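Long-range contacts in phosphoribosylformylglycinamidine cyclo-ligase (Thermus thermophilus HB8, PDB 5AVM), which probably catalyses the ATP-dependent ring closure of formylglycinamidine ribonucleotide to 5-aminoimidazole ribonucleotide in de novo purine biosynthesis: residues E169-G174 / A256-L261; G174-A179 / G318-R323; R229-A234 / K314-F319; G235-A240 / V303-A308. One frame throughout, in Å; residues are numbered along the deposited sequence.

Contact 1: residues E169-G174 / A256-L261; sequences ERVREG and ALPPGL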
# COMPACT_ATOMS: atom_id res chain seq x y z
N GLU B 169 -13.92 -0.52 -23.54
CA GLU B 169 -15.27 -0.62 -24.09
C GLU B 169 -15.75 0.65 -24.80
O GLU B 169 -16.75 0.61 -25.52
CB GLU B 169 -16.27 -1.04 -23.00
CG GLU B 169 -16.26 -0.18 -21.73
CD GLU B 169 -14.97 -0.30 -20.92
OE1 GLU B 169 -14.44 -1.43 -20.82
OE2 GLU B 169 -14.52 0.73 -20.39
N ARG B 170 -15.05 1.77 -24.60
CA ARG B 170 -15.43 3.03 -25.24
C ARG B 170 -14.60 3.21 -26.50
O ARG B 170 -14.93 4.02 -27.36
CB ARG B 170 -15.19 4.22 -24.31
CG ARG B 170 -15.48 3.95 -22.87
CD ARG B 170 -16.19 5.12 -22.22
NE ARG B 170 -15.77 6.41 -22.74
CZ ARG B 170 -16.14 7.57 -22.22
NH1 ARG B 170 -16.93 7.59 -21.15
NH2 ARG B 170 -15.74 8.72 -22.76
N VAL B 171 -13.51 2.46 -26.58
CA VAL B 171 -12.62 2.53 -27.73
C VAL B 171 -13.27 1.93 -28.98
O VAL B 171 -13.83 0.83 -28.95
CB VAL B 171 -11.29 1.79 -27.45
CG1 VAL B 171 -10.50 1.66 -28.73
CG2 VAL B 171 -10.49 2.55 -26.41
N ARG B 172 -13.19 2.67 -30.08
CA ARG B 172 -13.75 2.24 -31.35
C ARG B 172 -12.60 2.16 -32.35
O ARG B 172 -11.53 2.72 -32.12
CB ARG B 172 -14.80 3.24 -31.82
CG ARG B 172 -15.94 3.47 -30.83
CD ARG B 172 -16.97 2.35 -30.88
NE ARG B 172 -17.81 2.44 -32.07
CZ ARG B 172 -18.82 1.61 -32.35
NH1 ARG B 172 -19.11 0.62 -31.53
NH2 ARG B 172 -19.53 1.79 -33.46
N GLU B 173 -12.81 1.46 -33.46
CA GLU B 173 -11.76 1.35 -34.47
C GLU B 173 -11.63 2.67 -35.22
O GLU B 173 -12.62 3.21 -35.71
CB GLU B 173 -12.08 0.24 -35.47
CG GLU B 173 -10.97 0.05 -36.49
CD GLU B 173 -11.45 -0.64 -37.76
OE1 GLU B 173 -12.02 -1.75 -37.66
OE2 GLU B 173 -11.25 -0.06 -38.85
N GLY B 174 -10.40 3.17 -35.30
CA GLY B 174 -10.17 4.42 -35.99
C GLY B 174 -9.71 5.54 -35.08
O GLY B 174 -9.38 6.64 -35.54
N ALA B 256 -5.95 -0.92 -22.59
CA ALA B 256 -6.93 0.12 -22.87
C ALA B 256 -7.69 -0.16 -24.16
O ALA B 256 -8.50 0.66 -24.60
CB ALA B 256 -6.24 1.48 -22.96
N LEU B 257 -7.42 -1.31 -24.78
CA LEU B 257 -8.08 -1.66 -26.03
C LEU B 257 -8.94 -2.92 -25.92
O LEU B 257 -8.52 -3.94 -25.37
CB LEU B 257 -7.03 -1.86 -27.13
CG LEU B 257 -6.07 -0.69 -27.37
CD1 LEU B 257 -5.08 -1.09 -28.44
CD2 LEU B 257 -6.83 0.56 -27.78
N PRO B 258 -10.17 -2.85 -26.46
CA PRO B 258 -11.12 -3.95 -26.44
C PRO B 258 -10.67 -5.07 -27.36
O PRO B 258 -9.76 -4.89 -28.17
CB PRO B 258 -12.40 -3.29 -26.93
CG PRO B 258 -11.89 -2.32 -27.92
CD PRO B 258 -10.74 -1.69 -27.17
N PRO B 259 -11.31 -6.24 -27.25
CA PRO B 259 -10.97 -7.39 -28.09
C PRO B 259 -11.18 -7.09 -29.58
O PRO B 259 -12.13 -6.41 -29.96
CB PRO B 259 -11.91 -8.48 -27.58
CG PRO B 259 -12.10 -8.12 -26.15
CD PRO B 259 -12.30 -6.63 -26.22
N GLY B 260 -10.27 -7.59 -30.41
CA GLY B 260 -10.37 -7.38 -31.84
C GLY B 260 -9.85 -6.03 -32.31
O GLY B 260 -10.16 -5.59 -33.42
N LEU B 261 -9.05 -5.39 -31.46
CA LEU B 261 -8.48 -4.09 -31.79
C LEU B 261 -7.05 -3.97 -31.28
O LEU B 261 -6.78 -4.12 -30.09
CB LEU B 261 -9.35 -2.97 -31.23
CG LEU B 261 -10.75 -2.85 -31.85
CD1 LEU B 261 -11.54 -1.78 -31.15
CD2 LEU B 261 -10.62 -2.54 -33.33
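Val-171 lies against Pro-258 and Leu-261, the two ends of a type II beta turn (Pro-258 to Leu-261) that leads into strand 261-265 of the C-terminal AIR synthase domain. The valine belongs to the loop before strand 176-181, so loop meets loop through apolar surfaces. Its CB begins the contact, resting 3.5 Å from Pro-258 CD, and the two side chains cross at about a right angle. Beyond CB the branches part. CG1, anti to the backbone N (chi1 170°), continues over the proline CD and reaches Leu-257 CD2 at 3.9 Å, with Leu-261 CD1 more distant at 4.3 Å. CG2 turns the other way and comes 3.3 Å from Ala-256 O, the carbonyl before Leu-257. A beta-branched side chain suits this place because it can serve both directions from one short stem.

Pro-258 offers a rigid ring surface at the start of the turn; an alanine here, lacking ring atoms CG and CD, would probably leave a gap beside CB and CG1 of Val-171. Pro-259 and Gly-260 form the corners, the glycine at positive phi, where a CB would press on the preceding carbonyl O. Val-171 also reaches Ala-240 and Val-303 of the sheet. At the outer end, the aliphatic stem of Glu-173 crosses Leu-261, its CB 3.8 Å from CD2.

Contact 2: residues G174-A179 / G318-R323; sequences GDALLA and GFLVGR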
# COMPACT_ATOMS: atom_id res chain seq x y z
N GLY B 174 -10.40 3.17 -35.30
CA GLY B 174 -10.17 4.42 -35.99
C GLY B 174 -9.71 5.54 -35.08
O GLY B 174 -9.38 6.64 -35.54
N ASP B 175 -9.69 5.28 -33.78
CA ASP B 175 -9.24 6.30 -32.85
C ASP B 175 -7.78 6.66 -33.10
O ASP B 175 -7.01 5.88 -33.66
CB ASP B 175 -9.37 5.83 -31.40
CG ASP B 175 -10.80 5.87 -30.90
OD1 ASP B 175 -11.54 6.78 -31.33
OD2 ASP B 175 -11.16 5.01 -30.07
N ALA B 176 -7.42 7.86 -32.68
CA ALA B 176 -6.06 8.34 -32.81
C ALA B 176 -5.31 8.03 -31.51
O ALA B 176 -5.90 8.02 -30.43
CB ALA B 176 -6.06 9.85 -33.07
N LEU B 177 -4.01 7.77 -31.62
CA LEU B 177 -3.21 7.50 -30.44
C LEU B 177 -2.41 8.77 -30.16
O LEU B 177 -1.52 9.14 -30.92
CB LEU B 177 -2.25 6.32 -30.69
CG LEU B 177 -2.85 5.00 -31.18
CD1 LEU B 177 -1.77 3.95 -31.20
CD2 LEU B 177 -3.98 4.56 -30.27
N LEU B 178 -2.76 9.44 -29.07
CA LEU B 178 -2.09 10.68 -28.69
C LEU B 178 -1.22 10.40 -27.47
O LEU B 178 -1.71 10.03 -26.41
CB LEU B 178 -3.14 11.75 -28.38
CG LEU B 178 -2.77 13.23 -28.32
CD1 LEU B 178 -4.06 14.02 -28.30
CD2 LEU B 178 -1.92 13.56 -27.09
N ALA B 179 0.09 10.57 -27.63
CA ALA B 179 1.01 10.33 -26.55
C ALA B 179 1.44 11.62 -25.90
O ALA B 179 1.65 12.62 -26.57
CB ALA B 179 2.22 9.57 -27.05
N GLY B 318 1.29 17.26 -27.09
CA GLY B 318 1.15 15.86 -27.43
C GLY B 318 1.64 15.53 -28.82
O GLY B 318 2.14 16.39 -29.53
N PHE B 319 1.48 14.27 -29.21
CA PHE B 319 1.92 13.82 -30.52
C PHE B 319 1.02 12.72 -31.08
O PHE B 319 0.84 11.68 -30.43
CB PHE B 319 3.35 13.27 -30.42
CG PHE B 319 4.35 14.28 -29.92
CD1 PHE B 319 4.96 15.17 -30.81
CD2 PHE B 319 4.66 14.36 -28.57
CE1 PHE B 319 5.87 16.11 -30.35
CE2 PHE B 319 5.57 15.30 -28.09
CZ PHE B 319 6.17 16.18 -28.99
N LEU B 320 0.45 12.93 -32.26
CA LEU B 320 -0.38 11.90 -32.88
C LEU B 320 0.64 10.85 -33.27
O LEU B 320 1.56 11.13 -34.03
CB LEU B 320 -1.10 12.44 -34.12
CG LEU B 320 -1.94 11.44 -34.94
CD1 LEU B 320 -2.99 10.79 -34.07
CD2 LEU B 320 -2.60 12.16 -36.10
N VAL B 321 0.49 9.64 -32.76
CA VAL B 321 1.46 8.60 -33.04
C VAL B 321 0.91 7.28 -33.55
O VAL B 321 1.62 6.29 -33.60
CB VAL B 321 2.29 8.31 -31.78
CG1 VAL B 321 2.91 9.61 -31.26
CG2 VAL B 321 1.41 7.70 -30.70
N GLY B 322 -0.36 7.26 -33.92
CA GLY B 322 -0.92 6.02 -34.41
C GLY B 322 -2.42 5.95 -34.60
O GLY B 322 -3.10 6.97 -34.70
N ARG B 323 -2.92 4.73 -34.62
CA ARG B 323 -4.34 4.50 -34.83
C ARG B 323 -4.71 3.11 -34.33
O ARG B 323 -3.86 2.22 -34.26
CB ARG B 323 -4.63 4.64 -36.33
CG ARG B 323 -6.08 4.85 -36.71
CD ARG B 323 -6.17 5.08 -38.21
NE ARG B 323 -7.54 5.35 -38.65
CZ ARG B 323 -7.87 5.61 -39.91
NH1 ARG B 323 -6.93 5.65 -40.85
NH2 ARG B 323 -9.13 5.85 -40.23
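Ala-176 CB and Leu-320 CD1 press together at 3.4 Å, tighter than ordinary van der Waals contact, on one face of two adjacent antiparallel strands. Leu-320 reaches that far because its CG stands anti to the backbone N (chi1 176°). Helix 306-313 covers this face, with Gln-306 touching both residues. On the face carrying Leu-177 and Ala-179, Val-321 CG2 fills in beside Leu-177 CB at 3.9 Å and lies farther from Ala-179 CB.

Leu-177 spreads along the partner backbone, its CG 3.5 Å from Arg-323 N. Gly-322 makes this possible: a CB there would run into Leu-177 CD1. Replacing Leu-177 by an alanine would probably open a gap over Gly-322 and leave Ala-263 and Val-265 of the neighbouring strand without their apolar mate.

Outside this apolar layer runs the hydrogen-bond ladder of the six-stranded mixed sheet; the short strand axes run antiparallel, 146° between their N-to-C directions. Val-321 N bonds to Leu-177 O at 2.8 Å, almost in line with the carbonyl, while Ala-179 N reaches Phe-319 O at 3.1 Å from a tilted position. Leu-177 N to Gly-322 O and Phe-319 N to Ala-179 O are weak. At the polar edge, Arg-323 CA brings its hydrogen to Asp-175 O at 3.2 Å, and the extended arginine chain passes Gly-174. The carboxylate of Asp-175 turns elsewhere, to His-239. Across these strands the polar link is thus made by the backbones, and the side chains contribute apolar bulk.

Contact 3: residues R229-A234 / K314-F319; sequences RLLWEA and KLVEGF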
# COMPACT_ATOMS: atom_id res chain seq x y z
N ARG B 229 -6.89 17.99 -17.11
CA ARG B 229 -7.82 19.02 -16.70
C ARG B 229 -8.09 19.98 -17.86
O ARG B 229 -9.22 20.42 -18.05
CB ARG B 229 -7.28 19.76 -15.47
CG ARG B 229 -7.52 18.98 -14.18
CD ARG B 229 -6.81 19.58 -12.98
NE ARG B 229 -7.18 18.92 -11.73
CZ ARG B 229 -6.53 19.07 -10.57
NH1 ARG B 229 -5.47 19.87 -10.51
NH2 ARG B 229 -6.95 18.44 -9.48
N LEU B 230 -7.06 20.28 -18.64
CA LEU B 230 -7.21 21.18 -19.77
C LEU B 230 -8.17 20.58 -20.79
O LEU B 230 -8.94 21.30 -21.43
CB LEU B 230 -5.86 21.43 -20.45
CG LEU B 230 -4.78 22.10 -19.61
CD1 LEU B 230 -3.51 22.21 -20.44
CD2 LEU B 230 -5.27 23.48 -19.16
N LEU B 231 -8.11 19.26 -20.94
CA LEU B 231 -8.99 18.57 -21.87
C LEU B 231 -10.39 18.40 -21.29
O LEU B 231 -11.38 18.46 -22.02
CB LEU B 231 -8.41 17.20 -22.22
CG LEU B 231 -7.06 17.24 -22.94
CD1 LEU B 231 -6.51 15.83 -23.02
CD2 LEU B 231 -7.23 17.84 -24.33
N TRP B 232 -10.47 18.19 -19.99
CA TRP B 232 -11.76 18.04 -19.35
C TRP B 232 -12.53 19.36 -19.41
O TRP B 232 -13.69 19.40 -19.81
CB TRP B 232 -11.61 17.59 -17.89
CG TRP B 232 -11.13 16.17 -17.73
CD1 TRP B 232 -11.39 15.12 -18.58
CD2 TRP B 232 -10.38 15.63 -16.64
NE1 TRP B 232 -10.84 13.96 -18.08
CE2 TRP B 232 -10.21 14.25 -16.89
CE3 TRP B 232 -9.82 16.17 -15.48
CZ2 TRP B 232 -9.52 13.40 -16.02
CZ3 TRP B 232 -9.13 15.33 -14.61
CH2 TRP B 232 -8.98 13.96 -14.88
N GLU B 233 -11.86 20.44 -19.03
CA GLU B 233 -12.49 21.75 -19.04
C GLU B 233 -12.91 22.15 -20.44
O GLU B 233 -13.78 23.00 -20.61
CB GLU B 233 -11.54 22.80 -18.46
CG GLU B 233 -11.19 22.53 -17.01
CD GLU B 233 -10.63 23.75 -16.30
OE1 GLU B 233 -11.32 24.80 -16.29
OE2 GLU B 233 -9.51 23.67 -15.74
N ALA B 234 -12.29 21.53 -21.44
CA ALA B 234 -12.60 21.82 -22.84
C ALA B 234 -13.58 20.82 -23.45
O ALA B 234 -13.94 20.94 -24.62
CB ALA B 234 -11.31 21.86 -23.66
N LYS B 314 -4.01 21.35 -29.37
CA LYS B 314 -4.05 22.81 -29.34
C LYS B 314 -4.08 23.27 -27.89
O LYS B 314 -3.85 24.44 -27.58
CB LYS B 314 -5.30 23.31 -30.06
CG LYS B 314 -5.53 22.71 -31.43
CD LYS B 314 -6.90 23.09 -31.97
CE LYS B 314 -7.23 22.37 -33.28
NZ LYS B 314 -8.63 22.61 -33.74
N LEU B 315 -4.38 22.33 -27.00
CA LEU B 315 -4.47 22.59 -25.56
C LEU B 315 -3.31 21.95 -24.81
O LEU B 315 -2.88 22.44 -23.76
CB LEU B 315 -5.78 22.03 -25.01
CG LEU B 315 -7.08 22.35 -25.75
CD1 LEU B 315 -8.22 21.49 -25.21
CD2 LEU B 315 -7.39 23.83 -25.61
N VAL B 316 -2.81 20.85 -25.35
CA VAL B 316 -1.73 20.14 -24.68
C VAL B 316 -0.56 19.74 -25.58
O VAL B 316 -0.69 19.62 -26.80
CB VAL B 316 -2.30 18.89 -23.97
CG1 VAL B 316 -3.06 18.03 -24.95
CG2 VAL B 316 -1.17 18.08 -23.37
N GLU B 317 0.58 19.53 -24.93
CA GLU B 317 1.82 19.11 -25.59
C GLU B 317 1.72 17.62 -25.88
O GLU B 317 2.02 16.79 -25.02
CB GLU B 317 3.00 19.39 -24.65
CG GLU B 317 4.36 19.02 -25.19
CD GLU B 317 5.48 19.53 -24.29
OE1 GLU B 317 5.51 20.76 -24.05
OE2 GLU B 317 6.31 18.72 -23.84
N GLY B 318 1.29 17.26 -27.09
CA GLY B 318 1.15 15.86 -27.43
C GLY B 318 1.64 15.53 -28.82
O GLY B 318 2.14 16.39 -29.53
N PHE B 319 1.48 14.27 -29.21
CA PHE B 319 1.92 13.82 -30.52
C PHE B 319 1.02 12.72 -31.08
O PHE B 319 0.84 11.68 -30.43
CB PHE B 319 3.35 13.27 -30.42
CG PHE B 319 4.35 14.28 -29.92
CD1 PHE B 319 4.96 15.17 -30.81
CD2 PHE B 319 4.66 14.36 -28.57
CE1 PHE B 319 5.87 16.11 -30.35
CE2 PHE B 319 5.57 15.30 -28.09
CZ PHE B 319 6.17 16.18 -28.99
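Leu-230 and Leu-315 mark the closest backbone approach, their CA atoms 6.6 Å apart where the last turn of helix 225-233 passes the loop that follows helix 306-313. Leu-315 is the side chain common to most of the contact. Its CG is anti to its own carbonyl carbon (chi1 -49°), which sends CD1 into the helix surface, 3.5 Å from Ala-234 CB and 3.9 Å from Leu-230 O. The pair with Ala-234 is tighter than usual van der Waals distance, and the small alanine suits a point where the leucine tip comes so near the helix backbone.

The two elements belong to the C-terminal domain of the AIR synthase fold: helix 225-233 lies next to the link from helix 306-313 into strand 319-326. Leu-231 closes the inner side, its CD2 touching Leu-315 CD1 at 3.9 Å as the two chains meet at a slant. The same methyl lies 4.2 Å from Val-316 CG1, and Val-316 in turn rests on Leu-180 of strand 176-181. Val-236, just beyond the helix, touches both Leu-231 and Leu-315. On the more exposed side, Leu-230 lays its CD1 3.4 Å from Leu-315 O, a methyl against a carbonyl oxygen.

Contact 4: residues G235-A240 / V303-A308; sequences GVELHA and VLPQEA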
# COMPACT_ATOMS: atom_id res chain seq x y z
N GLY B 235 -14.02 19.85 -22.66
CA GLY B 235 -14.97 18.86 -23.14
C GLY B 235 -14.48 17.93 -24.24
O GLY B 235 -15.27 17.45 -25.05
N VAL B 236 -13.17 17.67 -24.26
CA VAL B 236 -12.57 16.80 -25.27
C VAL B 236 -12.95 15.33 -25.05
O VAL B 236 -12.76 14.80 -23.96
CB VAL B 236 -11.03 16.93 -25.26
CG1 VAL B 236 -10.42 16.08 -26.36
CG2 VAL B 236 -10.63 18.38 -25.44
N GLU B 237 -13.49 14.69 -26.09
CA GLU B 237 -13.90 13.29 -26.01
C GLU B 237 -12.71 12.34 -25.93
O GLU B 237 -11.94 12.20 -26.88
CB GLU B 237 -14.76 12.90 -27.22
CG GLU B 237 -15.29 11.46 -27.17
CD GLU B 237 -16.03 11.04 -28.45
OE1 GLU B 237 -16.63 9.94 -28.44
OE2 GLU B 237 -16.02 11.78 -29.45
N LEU B 238 -12.56 11.68 -24.78
CA LEU B 238 -11.49 10.70 -24.56
C LEU B 238 -12.15 9.34 -24.41
O LEU B 238 -13.17 9.23 -23.73
CB LEU B 238 -10.71 11.03 -23.29
CG LEU B 238 -9.66 12.14 -23.30
CD1 LEU B 238 -8.58 11.78 -24.30
CD2 LEU B 238 -10.29 13.47 -23.66
N HIS B 239 -11.58 8.32 -25.03
CA HIS B 239 -12.14 6.97 -24.93
C HIS B 239 -11.42 6.12 -23.89
O HIS B 239 -12.04 5.58 -22.98
CB HIS B 239 -12.08 6.26 -26.28
CG HIS B 239 -13.02 6.82 -27.30
ND1 HIS B 239 -13.20 6.24 -28.53
CD2 HIS B 239 -13.83 7.90 -27.26
CE1 HIS B 239 -14.08 6.95 -29.22
NE2 HIS B 239 -14.48 7.97 -28.46
N ALA B 240 -10.11 5.99 -24.06
CA ALA B 240 -9.30 5.21 -23.14
C ALA B 240 -7.96 5.91 -22.96
O ALA B 240 -7.71 6.96 -23.56
CB ALA B 240 -9.09 3.80 -23.67
N VAL B 303 -6.42 7.24 -26.34
CA VAL B 303 -7.19 6.68 -27.44
C VAL B 303 -8.47 7.50 -27.50
O VAL B 303 -9.26 7.52 -26.55
CB VAL B 303 -7.53 5.20 -27.17
CG1 VAL B 303 -8.12 4.57 -28.42
CG2 VAL B 303 -6.28 4.46 -26.72
N LEU B 304 -8.68 8.19 -28.61
CA LEU B 304 -9.84 9.05 -28.77
C LEU B 304 -10.14 9.30 -30.26
O LEU B 304 -9.28 9.06 -31.11
CB LEU B 304 -9.59 10.38 -28.06
CG LEU B 304 -8.24 11.10 -28.29
CD1 LEU B 304 -7.95 11.28 -29.76
CD2 LEU B 304 -8.28 12.46 -27.62
N PRO B 305 -11.35 9.80 -30.58
CA PRO B 305 -11.72 10.09 -31.97
C PRO B 305 -10.66 10.98 -32.63
O PRO B 305 -9.98 11.74 -31.94
CB PRO B 305 -13.06 10.80 -31.82
CG PRO B 305 -13.66 10.09 -30.66
CD PRO B 305 -12.50 10.02 -29.68
N GLN B 306 -10.52 10.88 -33.94
CA GLN B 306 -9.51 11.68 -34.64
C GLN B 306 -9.64 13.19 -34.40
O GLN B 306 -8.63 13.87 -34.19
CB GLN B 306 -9.55 11.40 -36.14
CG GLN B 306 -8.44 12.10 -36.92
CD GLN B 306 -7.05 11.54 -36.63
OE1 GLN B 306 -6.07 12.28 -36.58
NE2 GLN B 306 -6.97 10.22 -36.45
N GLU B 307 -10.86 13.72 -34.43
CA GLU B 307 -11.07 15.15 -34.23
C GLU B 307 -10.68 15.63 -32.84
O GLU B 307 -10.23 16.76 -32.68
CB GLU B 307 -12.54 15.52 -34.48
CG GLU B 307 -12.88 17.02 -34.32
CD GLU B 307 -13.37 17.39 -32.92
OE1 GLU B 307 -12.59 17.28 -31.95
OE2 GLU B 307 -14.54 17.81 -32.79
N ALA B 308 -10.85 14.76 -31.85
CA ALA B 308 -10.53 15.09 -30.46
C ALA B 308 -9.04 15.34 -30.27
O ALA B 308 -8.65 16.27 -29.57
CB ALA B 308 -11.01 13.98 -29.53
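His-239 takes Pro-305 over one face of its imidazole: Pro-305 CD stands 3.5 Å from the ring centroid, 27° off the normal, in a CH-pi contact. Proline suits the spot because its ring presents polarised CH groups next to nitrogen, and at the N-cap position it also starts helix 306-313. The extended side chain of Glu-237 crosses the same proline at about a right angle, OE2 3.1 Å from Pro-305 CG. Its OE1 accepts His-239 NE2 at 2.9 Å; the acceptor lies close to the imidazole plane, but the donor comes from above the carboxylate plane.

His-239 and Ala-240 both face Val-303 in a classic beta bulge, where strand 240-243, outermost in the sheet within this chain, joins 298-304. His-239 N and Ala-240 N both bond to Val-303 O, at 2.9 and 3.0 Å, each in the carbonyl plane, so this one oxygen is gripped twice. Val-303 N returns a bond to Ala-240 O from above that carbonyl's plane.

Further out, Leu-238 CD1 and Leu-304 CD2 lie side by side, only 3.4 Å apart. Val-236 CG1, anti to the backbone N (chi1 -177°), rests on Ala-308 CB at 3.8 Å. Gly-235, whose positive phi completes a Schellman motif, turns the chain out of helix 225-233. With NE2 bonded to Glu-237 and ND1 to Asp-175, the imidazole is held at both nitrogens, which should restrict its rotation.

In the fold
Contact 4 sits between the others: its centre is about 10 Å from that of contact 2, 11 Å from contact 3 and 13 Å from contact 1. Asp-175 OD2 ties three of them, meeting His-239 ND1 of contact 4 at 2.8 Å and also bonding to Arg-172 N of contact 1. Ala-176 N to Leu-304 O, 2.7 Å, joins the sheet strands of contacts 2 and 4. Contacts 1 and 2 share Gly-174; contacts 2 and 3 share Gly-318 and Phe-319. Contacts 1 and 3 remain separate, their nearest atoms about 9 Å apart. All four join parts of the C-terminal domain.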